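Side-chain contacts in bacterial regulatory proteins, tetR family (Corynebacterium glutamicum, PDB 3AQT), which is a TetR-family transcriptional repressor that binds the inducer resorcinol and probably binds DNA through a helix-turn-helix motif: residues A108-L113 with G159-R164; L116-E121 with A232-P237; N85-P88 with Q92-Q95; S54-M59 with A98-E103; G189-A194 with Q211-A216. One frame throughout, in Å; residues are numbered along the deposited sequence.

The five contacts differ in depth and chemistry. Contact 5 is the buried one, where a phenylalanine of one helix packs against another. Contact 3 is partly buried and pairs a CH-pi contact with a Gln-Pro contact nearer the surface. Contacts 1, 2 and 4 lie at the surface and are salt bridges; in 1 and 2 they form networks of three charged residues, in 4 a single pair. Helix 90-111 is shared by contacts 1, 3 and 4, and so runs from the predicted DNA-binding region to the resorcinol pocket. Contacts 3 and 4 touch through Leu94 and Met59. Contact 2 touches both contact 1, at Val112 and Pro237, and contact 5, where Ala232 meets Gln211.

Contact 1: residues A108-L113 with G159-R164. With RCO (resorcinol), chain D.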
# COMPACT_ATOMS: atom_id res chain seq x y z
N ALA B 108 -4.02 -11.17 -20.73
CA ALA B 108 -2.90 -11.99 -21.20
C ALA B 108 -2.58 -13.06 -20.16
O ALA B 108 -2.33 -14.21 -20.51
CB ALA B 108 -1.66 -11.11 -21.47
N LEU B 109 -2.60 -12.70 -18.88
CA LEU B 109 -2.32 -13.67 -17.82
C LEU B 109 -3.36 -14.78 -17.81
O LEU B 109 -3.03 -15.94 -17.60
CB LEU B 109 -2.27 -12.99 -16.45
CG LEU B 109 -1.07 -12.08 -16.18
CD1 LEU B 109 -1.24 -11.42 -14.81
CD2 LEU B 109 0.21 -12.89 -16.26
N ASP B 110 -4.63 -14.41 -18.01
CA ASP B 110 -5.69 -15.41 -18.02
C ASP B 110 -5.50 -16.40 -19.19
O ASP B 110 -5.91 -17.55 -19.09
CB ASP B 110 -7.06 -14.75 -18.12
CG ASP B 110 -7.47 -14.04 -16.84
OD1 ASP B 110 -6.91 -14.37 -15.77
OD2 ASP B 110 -8.37 -13.16 -16.88
N GLN B 111 -4.88 -15.95 -20.27
CA GLN B 111 -4.64 -16.81 -21.43
C GLN B 111 -3.56 -17.85 -21.16
O GLN B 111 -3.72 -19.03 -21.48
CB GLN B 111 -4.23 -15.99 -22.65
CG GLN B 111 -5.21 -14.90 -23.06
CD GLN B 111 -6.49 -15.44 -23.66
OE1 GLN B 111 -6.46 -16.19 -24.64
NE2 GLN B 111 -7.62 -15.06 -23.07
N VAL B 112 -2.44 -17.43 -20.57
CA VAL B 112 -1.33 -18.34 -20.31
C VAL B 112 -1.32 -19.04 -18.94
O VAL B 112 -1.69 -20.21 -18.81
CB VAL B 112 0.01 -17.61 -20.47
CG1 VAL B 112 1.15 -18.61 -20.41
CG2 VAL B 112 0.02 -16.84 -21.79
N LEU B 113 -0.89 -18.31 -17.91
CA LEU B 113 -0.79 -18.84 -16.56
C LEU B 113 -1.77 -19.92 -16.11
O LEU B 113 -1.36 -21.04 -15.82
CB LEU B 113 -0.82 -17.68 -15.55
CG LEU B 113 0.49 -16.92 -15.37
CD1 LEU B 113 1.55 -17.86 -14.85
CD2 LEU B 113 0.94 -16.34 -16.70
N GLY B 159 -7.99 -7.45 -9.14
CA GLY B 159 -8.44 -8.06 -7.90
C GLY B 159 -9.30 -9.29 -8.11
O GLY B 159 -9.05 -10.33 -7.49
N PRO B 160 -10.34 -9.20 -8.96
CA PRO B 160 -11.21 -10.35 -9.19
C PRO B 160 -10.44 -11.55 -9.73
O PRO B 160 -10.80 -12.69 -9.46
CB PRO B 160 -12.24 -9.82 -10.17
CG PRO B 160 -12.31 -8.35 -9.84
CD PRO B 160 -10.85 -8.00 -9.66
N ARG B 161 -9.39 -11.27 -10.49
CA ARG B 161 -8.57 -12.35 -11.06
C ARG B 161 -7.70 -12.99 -9.99
O ARG B 161 -7.56 -14.22 -9.94
CB ARG B 161 -7.69 -11.80 -12.20
CG ARG B 161 -8.47 -11.37 -13.43
CD ARG B 161 -7.56 -10.84 -14.53
NE ARG B 161 -8.28 -10.74 -15.80
CZ ARG B 161 -9.02 -9.70 -16.18
NH1 ARG B 161 -9.14 -8.63 -15.39
NH2 ARG B 161 -9.66 -9.74 -17.33
N ALA B 162 -7.12 -12.16 -9.14
CA ALA B 162 -6.26 -12.65 -8.07
C ALA B 162 -7.10 -13.44 -7.08
O ALA B 162 -6.72 -14.51 -6.64
CB ALA B 162 -5.57 -11.49 -7.38
N ARG B 163 -8.26 -12.90 -6.73
CA ARG B 163 -9.13 -13.56 -5.78
C ARG B 163 -9.49 -14.95 -6.32
O ARG B 163 -9.48 -15.93 -5.58
CB ARG B 163 -10.40 -12.72 -5.56
CG ARG B 163 -11.22 -13.11 -4.35
CD ARG B 163 -12.41 -12.19 -4.17
NE ARG B 163 -13.08 -12.38 -2.88
CZ ARG B 163 -13.83 -13.43 -2.58
NH1 ARG B 163 -14.03 -14.39 -3.48
NH2 ARG B 163 -14.39 -13.53 -1.39
N ARG B 164 -9.79 -15.01 -7.61
CA ARG B 164 -10.14 -16.26 -8.26
C ARG B 164 -9.00 -17.26 -8.09
O ARG B 164 -9.21 -18.40 -7.66
CB ARG B 164 -10.36 -16.03 -9.76
CG ARG B 164 -10.56 -17.30 -10.57
CD ARG B 164 -10.30 -17.04 -12.04
NE ARG B 164 -8.90 -16.67 -12.27
CZ ARG B 164 -8.49 -15.85 -13.23
NH1 ARG B 164 -9.37 -15.30 -14.06
NH2 ARG B 164 -7.20 -15.59 -13.36
C1 RCO D . -3.68 -11.47 -11.59
C2 RCO D . -3.79 -12.81 -11.10
C3 RCO D . -3.14 -13.17 -9.89
C4 RCO D . -2.41 -12.20 -9.18
C5 RCO D . -2.30 -10.89 -9.66
C6 RCO D . -2.94 -10.52 -10.87
O1 RCO D . -4.31 -11.12 -12.78
O3 RCO D . -3.22 -14.47 -9.38
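Asp110 on helix 90-111 is held by Arg161 and Arg164 of helix 159-171. The three residues form a salt-bridge network beside the resorcinol pocket of this TetR-type fold. Arg161 links the two sites along its length. Its CB lies 3.5 Å from O1 of the resorcinol. CG is the first atom near the acid, 3.9 Å from Asp110 OD2. CD sits between the two partners, 3.4 Å from Asp110 OD2 and a little further from resorcinol O1. NE then donates to Asp110 OD2 at 2.7 Å, with an N-H...O angle of 154°. The chain is extended from CG to NE, which carries the charge past the ligand to the aspartate. At the tip, NH1 makes a weak bond to the carbonyl oxygen of Ile157. The acid meets the edge of this guanidinium, but NE itself approaches OD2 from above the carboxylate plane.

Arg164 takes the other oxygen. Its chain bends at chi3 (65°), and its guanidinium plane is turned 68° from the carboxylate. Asp110 therefore has a cationic partner on each oxygen, which would be expected to stabilise its negative charge. Ligand contacts come from both helices. Leu109 CD1 approaches resorcinol O1 at 3.7 Å, and Ala162 CA lies 3.6 Å from ring carbon C3. Asp165, on the same helix, hydrogen-bonds the ligand. At the second oxygen of Asp110, Arg164 NH2 donates to OD1 on its syn side, though well out of the carboxylate plane, at 2.7 Å, while Arg164 NH1 adds a weaker bond to that OD1 at 3.1 Å.

Contact 2: residues L116-E121 with A232-P237; sequences LDDPAE and ASRPLP
Arg234, in the loop after helix 225-231, reaches Glu121 and Asp118 at the start of helix 119-134. The three form a salt-bridge network that includes the N-cap of helix 119-134, in the C-terminal domain. The tight part is the pairing with Glu121. Arg234 NH1 donates to Glu121 OE1 at 2.7 Å. The oxygen lies near the guanidinium plane, while the donor comes from above the carboxylate; the two planes are almost perpendicular, 87° apart. The aliphatic part of the arginine is pressed against the acid too, with Arg234 CD 3.3 Å from Glu121 CD. With its chain extended from CG to NE, Arg234 carries its tip past Glu121 toward Asp118.

The Asp118 side is looser. Arg234 NH1 makes only a weak, long bond to Asp118 OD2, at 3.4 Å. A water bridges the gap: it donates to Asp118 OD2 and accepts from Arg234 NH2, both at 2.8 Å. Asp118 and Arg234 each have a further partner. Arg174 forms a salt bridge to Asp118 OD2, and Glu230 forms one to Arg234 NH2. Asp118 thus divides its carboxylate between two tasks. OD2 faces the arginines and the water. OD1 caps the first turn of helix 119-134, accepting from Ala120 N at 2.9 Å.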
# COMPACT_ATOMS: atom_id res chain seq x y z
N LEU B 116 -1.50 -23.79 -16.05
CA LEU B 116 -0.55 -24.52 -15.23
C LEU B 116 -1.47 -25.20 -14.23
O LEU B 116 -2.54 -24.67 -13.91
CB LEU B 116 0.40 -23.55 -14.52
CG LEU B 116 1.30 -22.68 -15.40
CD1 LEU B 116 1.84 -21.50 -14.59
CD2 LEU B 116 2.45 -23.51 -15.96
N ASP B 117 -1.09 -26.37 -13.73
CA ASP B 117 -1.95 -27.07 -12.79
C ASP B 117 -1.85 -26.57 -11.36
O ASP B 117 -2.85 -26.51 -10.65
CB ASP B 117 -1.65 -28.58 -12.81
CG ASP B 117 -1.93 -29.21 -14.16
OD1 ASP B 117 -3.09 -29.09 -14.63
OD2 ASP B 117 -1.01 -29.82 -14.74
N ASP B 118 -0.65 -26.21 -10.94
CA ASP B 118 -0.42 -25.74 -9.58
C ASP B 118 -0.93 -24.32 -9.36
O ASP B 118 -0.41 -23.36 -9.94
CB ASP B 118 1.07 -25.80 -9.27
CG ASP B 118 1.36 -25.71 -7.79
OD1 ASP B 118 0.49 -25.24 -7.03
OD2 ASP B 118 2.48 -26.10 -7.39
N PRO B 119 -1.95 -24.16 -8.51
CA PRO B 119 -2.52 -22.84 -8.23
C PRO B 119 -1.43 -21.91 -7.70
O PRO B 119 -1.46 -20.70 -7.94
CB PRO B 119 -3.59 -23.14 -7.18
CG PRO B 119 -4.00 -24.54 -7.50
CD PRO B 119 -2.67 -25.21 -7.77
N ALA B 120 -0.47 -22.47 -6.98
CA ALA B 120 0.61 -21.68 -6.42
C ALA B 120 1.47 -21.09 -7.52
O ALA B 120 2.01 -20.00 -7.36
CB ALA B 120 1.46 -22.54 -5.49
N GLU B 121 1.60 -21.80 -8.63
CA GLU B 121 2.43 -21.32 -9.74
C GLU B 121 1.68 -20.26 -10.54
O GLU B 121 2.29 -19.33 -11.07
CB GLU B 121 2.84 -22.47 -10.66
CG GLU B 121 4.20 -22.27 -11.30
CD GLU B 121 4.57 -23.38 -12.28
OE1 GLU B 121 4.26 -24.56 -12.00
OE2 GLU B 121 5.18 -23.07 -13.33
N ALA B 232 8.54 -20.03 -6.90
CA ALA B 232 8.72 -18.72 -7.51
C ALA B 232 9.91 -18.67 -8.44
O ALA B 232 10.14 -17.65 -9.10
CB ALA B 232 8.87 -17.67 -6.43
N SER B 233 10.67 -19.76 -8.51
CA SER B 233 11.84 -19.81 -9.38
C SER B 233 11.64 -20.65 -10.64
O SER B 233 12.56 -20.79 -11.45
CB SER B 233 13.04 -20.35 -8.60
OG SER B 233 12.83 -21.72 -8.27
N ARG B 234 10.45 -21.20 -10.82
CA ARG B 234 10.15 -22.01 -11.99
C ARG B 234 10.20 -21.17 -13.26
O ARG B 234 9.94 -19.98 -13.23
CB ARG B 234 8.78 -22.65 -11.85
CG ARG B 234 8.70 -23.62 -10.71
CD ARG B 234 7.31 -24.19 -10.56
NE ARG B 234 7.29 -25.15 -9.47
CZ ARG B 234 6.20 -25.78 -9.05
NH1 ARG B 234 5.03 -25.55 -9.63
NH2 ARG B 234 6.29 -26.64 -8.04
N PRO B 235 10.53 -21.79 -14.41
CA PRO B 235 10.59 -21.02 -15.65
C PRO B 235 9.27 -20.28 -15.88
O PRO B 235 8.19 -20.87 -15.77
CB PRO B 235 10.85 -22.10 -16.70
CG PRO B 235 11.61 -23.14 -15.93
CD PRO B 235 10.81 -23.21 -14.65
N LEU B 236 9.37 -19.00 -16.19
CA LEU B 236 8.18 -18.19 -16.40
C LEU B 236 7.71 -18.19 -17.84
O LEU B 236 8.47 -17.86 -18.74
CB LEU B 236 8.44 -16.75 -15.95
CG LEU B 236 7.20 -15.89 -15.71
CD1 LEU B 236 6.34 -16.51 -14.63
CD2 LEU B 236 7.62 -14.49 -15.31
N PRO B 237 6.44 -18.55 -18.07
CA PRO B 237 5.85 -18.60 -19.41
C PRO B 237 5.77 -17.21 -20.05
O PRO B 237 5.42 -16.24 -19.38
CB PRO B 237 4.45 -19.17 -19.15
CG PRO B 237 4.60 -19.94 -17.85
CD PRO B 237 5.47 -19.01 -17.06
O HOH W 1 4.06 -28.34 -7.76

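Contact 3: residues N85-P88 with Q92-Q95; sequences NYFP and QLLQ
Phe87 turns a face of its ring to Leu93 of helix 90-111. The two side chains cross at about a right angle. Leu93 CD1 sits over the ring, 4.1 Å from the centroid and 24° off the normal, in a CH-pi contact. The methyl is displaced toward the rim on the side of CE2 and CZ, and is 3.9 Å from Phe87 CZ. Leu93 has CG anti to its backbone N (chi1 173°), which brings CD1 above the ring. At its CD1 corner the ring meets the helix backbone: Phe87 CD1 is 3.8 Å from Leu93 N.

Gln92 approaches the loop differently. Its chain bends at chi2, and its amide plane is inclined 56° to the Phe87 ring. Gln92 OE1 comes obliquely to that ring, 3.8 Å from Phe87 CD1. It also lies close to the ring of Pro88, with OE1 3.0 Å from Pro88 CD. Gln92 CG packs beside Pro88 CG at 3.9 Å.

This contact joins the end of the predicted helix-turn-helix to the helix that follows it. Phe87 and Leu93 both touch Ile52 of helix 41-62, so the end of the predicted motif, helix 41-62 and helix 90-111 meet here. Asp89 accepts from the backbone N of Gln92 near the start of helix 90-111.

The chemistry is divided by depth. Buried Phe87 and Leu93 join through apolar and CH-pi packing, whereas nearer the surface Gln92 OE1 lies against Pro88 CD without a hydrogen bond. The hold of the loop on the helix is therefore mainly apolar.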
# COMPACT_ATOMS: atom_id res chain seq x y z
N ASN B 85 -14.93 18.63 -20.30
CA ASN B 85 -16.28 18.38 -20.76
C ASN B 85 -16.44 16.87 -20.84
O ASN B 85 -17.55 16.37 -21.05
CB ASN B 85 -16.51 18.98 -22.14
CG ASN B 85 -17.13 20.36 -22.09
OD1 ASN B 85 -17.27 21.02 -23.11
ND2 ASN B 85 -17.53 20.79 -20.89
N TYR B 86 -15.34 16.15 -20.68
CA TYR B 86 -15.34 14.69 -20.78
C TYR B 86 -14.79 13.99 -19.54
O TYR B 86 -15.09 12.83 -19.30
CB TYR B 86 -14.54 14.29 -22.01
CG TYR B 86 -14.95 15.05 -23.24
CD1 TYR B 86 -16.12 14.73 -23.93
CD2 TYR B 86 -14.17 16.11 -23.72
CE1 TYR B 86 -16.51 15.45 -25.06
CE2 TYR B 86 -14.55 16.83 -24.84
CZ TYR B 86 -15.71 16.50 -25.51
OH TYR B 86 -16.08 17.21 -26.63
N PHE B 87 -13.98 14.71 -18.77
CA PHE B 87 -13.40 14.19 -17.53
C PHE B 87 -13.47 15.31 -16.49
O PHE B 87 -13.19 16.47 -16.79
CB PHE B 87 -11.95 13.77 -17.73
CG PHE B 87 -11.79 12.49 -18.51
CD1 PHE B 87 -11.86 11.26 -17.87
CD2 PHE B 87 -11.60 12.52 -19.89
CE1 PHE B 87 -11.73 10.07 -18.59
CE2 PHE B 87 -11.48 11.34 -20.61
CZ PHE B 87 -11.55 10.11 -19.96
N PRO B 88 -13.86 14.98 -15.24
CA PRO B 88 -13.94 16.01 -14.20
C PRO B 88 -12.56 16.52 -13.83
O PRO B 88 -12.39 17.69 -13.46
CB PRO B 88 -14.61 15.27 -13.05
CG PRO B 88 -14.10 13.88 -13.21
CD PRO B 88 -14.25 13.67 -14.71
N GLN B 92 -9.01 11.17 -13.01
CA GLN B 92 -9.92 10.22 -13.65
C GLN B 92 -9.29 9.67 -14.93
O GLN B 92 -9.31 8.46 -15.17
CB GLN B 92 -11.26 10.90 -13.97
CG GLN B 92 -12.47 10.30 -13.24
CD GLN B 92 -13.58 9.83 -14.19
OE1 GLN B 92 -14.21 10.63 -14.89
NE2 GLN B 92 -13.81 8.52 -14.23
N LEU B 93 -8.73 10.56 -15.75
CA LEU B 93 -8.10 10.14 -17.00
C LEU B 93 -6.92 9.24 -16.73
O LEU B 93 -6.69 8.28 -17.45
CB LEU B 93 -7.64 11.37 -17.79
CG LEU B 93 -6.81 11.09 -19.05
CD1 LEU B 93 -7.70 10.50 -20.14
CD2 LEU B 93 -6.16 12.38 -19.54
N LEU B 94 -6.15 9.56 -15.70
CA LEU B 94 -4.98 8.77 -15.34
C LEU B 94 -5.45 7.36 -14.99
O LEU B 94 -4.87 6.36 -15.42
CB LEU B 94 -4.28 9.40 -14.14
CG LEU B 94 -2.75 9.41 -14.13
CD1 LEU B 94 -2.20 8.00 -14.36
CD2 LEU B 94 -2.25 10.36 -15.22
N GLN B 95 -6.53 7.30 -14.22
CA GLN B 95 -7.08 6.02 -13.82
C GLN B 95 -7.56 5.18 -15.00
O GLN B 95 -7.38 3.96 -15.00
CB GLN B 95 -8.21 6.26 -12.82
CG GLN B 95 -7.67 6.61 -11.44
CD GLN B 95 -8.77 6.86 -10.45
OE1 GLN B 95 -9.81 6.20 -10.46
NE2 GLN B 95 -8.55 7.82 -9.56

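Contact 4: residues S54-M59 with A98-E103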
# COMPACT_ATOMS: atom_id res chain seq x y z
N SER B 54 -4.99 9.05 -26.53
CA SER B 54 -4.00 10.11 -26.64
C SER B 54 -3.08 10.11 -25.43
O SER B 54 -1.85 10.08 -25.57
CB SER B 54 -4.70 11.47 -26.76
OG SER B 54 -3.73 12.51 -26.90
N ALA B 55 -3.68 10.13 -24.25
CA ALA B 55 -2.93 10.12 -23.00
C ALA B 55 -1.98 8.94 -22.92
O ALA B 55 -0.82 9.09 -22.54
CB ALA B 55 -3.88 10.11 -21.80
N ARG B 56 -2.45 7.75 -23.29
CA ARG B 56 -1.60 6.57 -23.23
C ARG B 56 -0.42 6.64 -24.18
O ARG B 56 0.70 6.32 -23.82
CB ARG B 56 -2.38 5.29 -23.54
CG ARG B 56 -1.52 4.04 -23.43
CD ARG B 56 -2.24 2.81 -23.95
NE ARG B 56 -2.48 2.92 -25.39
CZ ARG B 56 -3.67 2.76 -25.96
NH1 ARG B 56 -4.74 2.48 -25.23
NH2 ARG B 56 -3.78 2.89 -27.27
N THR B 57 -0.69 7.04 -25.41
CA THR B 57 0.38 7.12 -26.39
C THR B 57 1.46 8.11 -25.96
O THR B 57 2.65 7.81 -26.04
CB THR B 57 -0.19 7.50 -27.75
OG1 THR B 57 -1.27 6.61 -28.06
CG2 THR B 57 0.88 7.38 -28.83
N LEU B 58 1.04 9.28 -25.49
CA LEU B 58 1.99 10.30 -25.05
C LEU B 58 2.76 9.91 -23.78
O LEU B 58 3.99 10.01 -23.73
CB LEU B 58 1.26 11.63 -24.85
CG LEU B 58 0.67 12.20 -26.15
CD1 LEU B 58 -0.16 13.44 -25.86
CD2 LEU B 58 1.81 12.53 -27.10
N MSE B 59 2.05 9.45 -22.76
CA MSE B 59 2.71 9.06 -21.52
C MSE B 59 3.67 7.89 -21.71
O MSE B 59 4.68 7.80 -21.01
CB MSE B 59 1.68 8.71 -20.45
CG MSE B 59 0.87 9.91 -20.00
SE MSE B 59 -0.59 9.39 -18.88
CE MSE B 59 -1.28 11.14 -18.44
N ALA B 98 -4.54 3.71 -16.60
CA ALA B 98 -4.01 2.63 -15.78
C ALA B 98 -4.90 1.38 -15.91
O ALA B 98 -4.40 0.26 -15.99
CB ALA B 98 -3.94 3.06 -14.31
N GLU B 99 -6.21 1.58 -15.95
CA GLU B 99 -7.12 0.44 -16.10
C GLU B 99 -6.81 -0.27 -17.41
O GLU B 99 -6.75 -1.50 -17.47
CB GLU B 99 -8.59 0.89 -16.12
CG GLU B 99 -9.20 1.11 -14.74
CD GLU B 99 -10.72 1.16 -14.77
OE1 GLU B 99 -11.33 0.93 -15.84
OE2 GLU B 99 -11.33 1.42 -13.70
N ASP B 100 -6.59 0.51 -18.46
CA ASP B 100 -6.29 -0.03 -19.76
C ASP B 100 -5.01 -0.87 -19.69
O ASP B 100 -4.94 -1.97 -20.22
CB ASP B 100 -6.13 1.10 -20.78
CG ASP B 100 -5.79 0.61 -22.17
OD1 ASP B 100 -6.67 0.01 -22.83
OD2 ASP B 100 -4.63 0.80 -22.60
N ALA B 101 -3.99 -0.35 -19.01
CA ALA B 101 -2.73 -1.08 -18.88
C ALA B 101 -2.86 -2.37 -18.06
O ALA B 101 -2.38 -3.43 -18.47
CB ALA B 101 -1.66 -0.18 -18.27
N PHE B 102 -3.50 -2.28 -16.90
CA PHE B 102 -3.65 -3.45 -16.05
C PHE B 102 -4.56 -4.51 -16.66
O PHE B 102 -4.29 -5.71 -16.54
CB PHE B 102 -4.19 -3.05 -14.67
CG PHE B 102 -3.30 -2.09 -13.93
CD1 PHE B 102 -1.92 -2.18 -14.04
CD2 PHE B 102 -3.85 -1.11 -13.11
CE1 PHE B 102 -1.09 -1.32 -13.34
CE2 PHE B 102 -3.04 -0.24 -12.40
CZ PHE B 102 -1.65 -0.34 -12.51
N GLU B 103 -5.64 -4.08 -17.31
CA GLU B 103 -6.56 -5.03 -17.92
C GLU B 103 -5.89 -5.79 -19.07
O GLU B 103 -6.13 -6.98 -19.25
CB GLU B 103 -7.81 -4.32 -18.43
CG GLU B 103 -8.82 -5.24 -19.09
CD GLU B 103 -10.00 -4.47 -19.64
OE1 GLU B 103 -10.84 -5.07 -20.35
OE2 GLU B 103 -10.10 -3.25 -19.38
O HOH W 2 -7.76 2.06 -25.29
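Arg56 of helix 41-62 and Asp100 of helix 90-111 form a salt bridge across the surface between their helices. Arg56 NH1 donates to Asp100 OD2 at 3.1 Å, with an N-H...O angle of 141°. The acceptor lies by the edge of the guanidinium but is tilted 26° from its plane. NH1 in turn comes to OD2 from well above the carboxylate plane, 55° out of it. One N-H makes the bond; the two groups do not meet as a two-bond pair.

A water supplements it. It accepts from Arg56 NH1 at 3.0 Å, in the plane of the guanidinium. It also donates to Asp100 OD1, but this bond is weak, at 3.4 Å. NH1 thus serves two acceptors, and each oxygen of Asp100 has a donor: OD2 the arginine, OD1 the water. Arg56 CD also packs close to Asp100 OD2, at 3.4 Å.

Both side chains leave their helices with CG anti to the backbone N. Arg56 then bends at chi3, which turns its guanidinium across the end of Asp100. Some nearby polar groups have other partners. Ser54 OG bonds to the carbonyl of Ile72, Thr57 OG1 to that of Thr53, and Glu99 pairs with Arg156.

The bridge joins helix 41-62, which packs beside the predicted helix-turn-helix, to the long helix leading toward the ligand-binding part. Apolar packing accompanies it: Ala55 touches Leu93 and Val97 of helix 90-111. Helix 138-146 lies against both segments, meeting Met59, present as selenomethionine, through Ile139, and Ala98 and Ala101 through Phe143.

Contact 5: residues G189-A194 with Q211-A216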
# COMPACT_ATOMS: atom_id res chain seq x y z
N GLY B 189 -1.40 -4.38 -1.94
CA GLY B 189 -0.79 -3.36 -1.11
C GLY B 189 0.70 -3.64 -1.09
O GLY B 189 1.52 -2.73 -1.19
N SER B 190 1.05 -4.92 -0.96
CA SER B 190 2.45 -5.36 -0.93
C SER B 190 3.12 -5.17 -2.28
O SER B 190 4.29 -4.79 -2.35
CB SER B 190 2.54 -6.84 -0.57
OG SER B 190 2.11 -7.07 0.75
N LEU B 191 2.38 -5.44 -3.35
CA LEU B 191 2.92 -5.30 -4.70
C LEU B 191 3.39 -3.87 -4.91
O LEU B 191 4.52 -3.64 -5.33
CB LEU B 191 1.86 -5.66 -5.74
CG LEU B 191 2.26 -5.53 -7.21
CD1 LEU B 191 3.24 -6.63 -7.59
CD2 LEU B 191 1.01 -5.63 -8.08
N ILE B 192 2.51 -2.92 -4.61
CA ILE B 192 2.83 -1.51 -4.77
C ILE B 192 4.11 -1.14 -4.01
O ILE B 192 5.03 -0.54 -4.58
CB ILE B 192 1.65 -0.62 -4.30
CG1 ILE B 192 0.45 -0.86 -5.23
CG2 ILE B 192 2.07 0.84 -4.29
CD1 ILE B 192 -0.88 -0.31 -4.71
N ALA B 193 4.16 -1.48 -2.73
CA ALA B 193 5.34 -1.17 -1.93
C ALA B 193 6.54 -1.86 -2.55
O ALA B 193 7.61 -1.25 -2.71
CB ALA B 193 5.15 -1.65 -0.50
N ALA B 194 6.37 -3.12 -2.91
CA ALA B 194 7.46 -3.88 -3.51
C ALA B 194 8.00 -3.21 -4.78
O ALA B 194 9.21 -3.09 -4.97
CB ALA B 194 7.01 -5.31 -3.82
N GLN B 211 10.93 -12.90 -8.19
CA GLN B 211 10.90 -14.19 -7.52
C GLN B 211 10.77 -14.04 -6.02
O GLN B 211 9.91 -14.67 -5.39
CB GLN B 211 12.16 -14.98 -7.84
CG GLN B 211 12.22 -15.51 -9.27
CD GLN B 211 13.45 -16.36 -9.51
OE1 GLN B 211 13.95 -17.02 -8.60
NE2 GLN B 211 13.94 -16.37 -10.75
N ILE B 212 11.61 -13.20 -5.45
CA ILE B 212 11.61 -12.96 -4.02
C ILE B 212 10.26 -12.43 -3.56
O ILE B 212 9.75 -12.83 -2.52
CB ILE B 212 12.72 -11.98 -3.63
CG1 ILE B 212 14.08 -12.57 -4.02
CG2 ILE B 212 12.68 -11.71 -2.13
CD1 ILE B 212 15.23 -11.57 -4.03
N PHE B 213 9.68 -11.52 -4.33
CA PHE B 213 8.39 -10.98 -3.96
C PHE B 213 7.30 -12.06 -4.03
O PHE B 213 6.49 -12.19 -3.12
CB PHE B 213 7.98 -9.81 -4.86
CG PHE B 213 6.58 -9.33 -4.61
CD1 PHE B 213 6.26 -8.71 -3.41
CD2 PHE B 213 5.57 -9.57 -5.53
CE1 PHE B 213 4.94 -8.36 -3.12
CE2 PHE B 213 4.25 -9.22 -5.25
CZ PHE B 213 3.94 -8.61 -4.05
N ALA B 214 7.30 -12.82 -5.11
CA ALA B 214 6.30 -13.87 -5.28
C ALA B 214 6.38 -14.89 -4.15
O ALA B 214 5.36 -15.37 -3.64
CB ALA B 214 6.47 -14.56 -6.63
N ALA B 215 7.60 -15.24 -3.75
CA ALA B 215 7.78 -16.21 -2.67
C ALA B 215 7.12 -15.71 -1.38
O ALA B 215 6.43 -16.47 -0.70
CB ALA B 215 9.26 -16.46 -2.43
N ALA B 216 7.34 -14.44 -1.06
CA ALA B 216 6.76 -13.86 0.15
C ALA B 216 5.24 -13.91 0.10
O ALA B 216 4.59 -14.16 1.12
CB ALA B 216 7.23 -12.42 0.33
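Phe213 of helix 209-220 inserts its ring against Ser190, Leu191 and Ala194 of helix 180-199. Apolar contacts carry most of this. Ala194 CB approaches Phe213 CD1 at 3.5 Å, and Leu191 CD1 lies 3.6 Å from Phe213 CE2. Leu191 and Phe213 cross at about a right angle. A chi1 of 173° swings the Phe213 ring out toward helix 180-199. Ser190 CB meets the ring edge in its plane, 3.8 Å from Phe213 CE1.

The ring also touches backbone atoms. Phe213 CZ is 3.5 Å from Leu191 CA, and Phe213 CE1 is 3.7 Å from Ser190 O. Both come obliquely.

Polar bonding runs outside the pair. Ser190 OG bonds to the carbonyl of Cys186, one turn earlier, and weakly to Ser190 OG of the second subunit.

Segments 189-194 and 211-216 run nearly antiparallel, their axes 11.2 Å apart at closest and at 157°. Beyond them, Leu191 packs on Leu130 and Val131 of helix 119-134. The outer side belongs to the dimer interface: Ala194 and Ile212 both touch Leu182 of the second subunit. The contact thus sits between that subunit and helix 119-134 of its own chain.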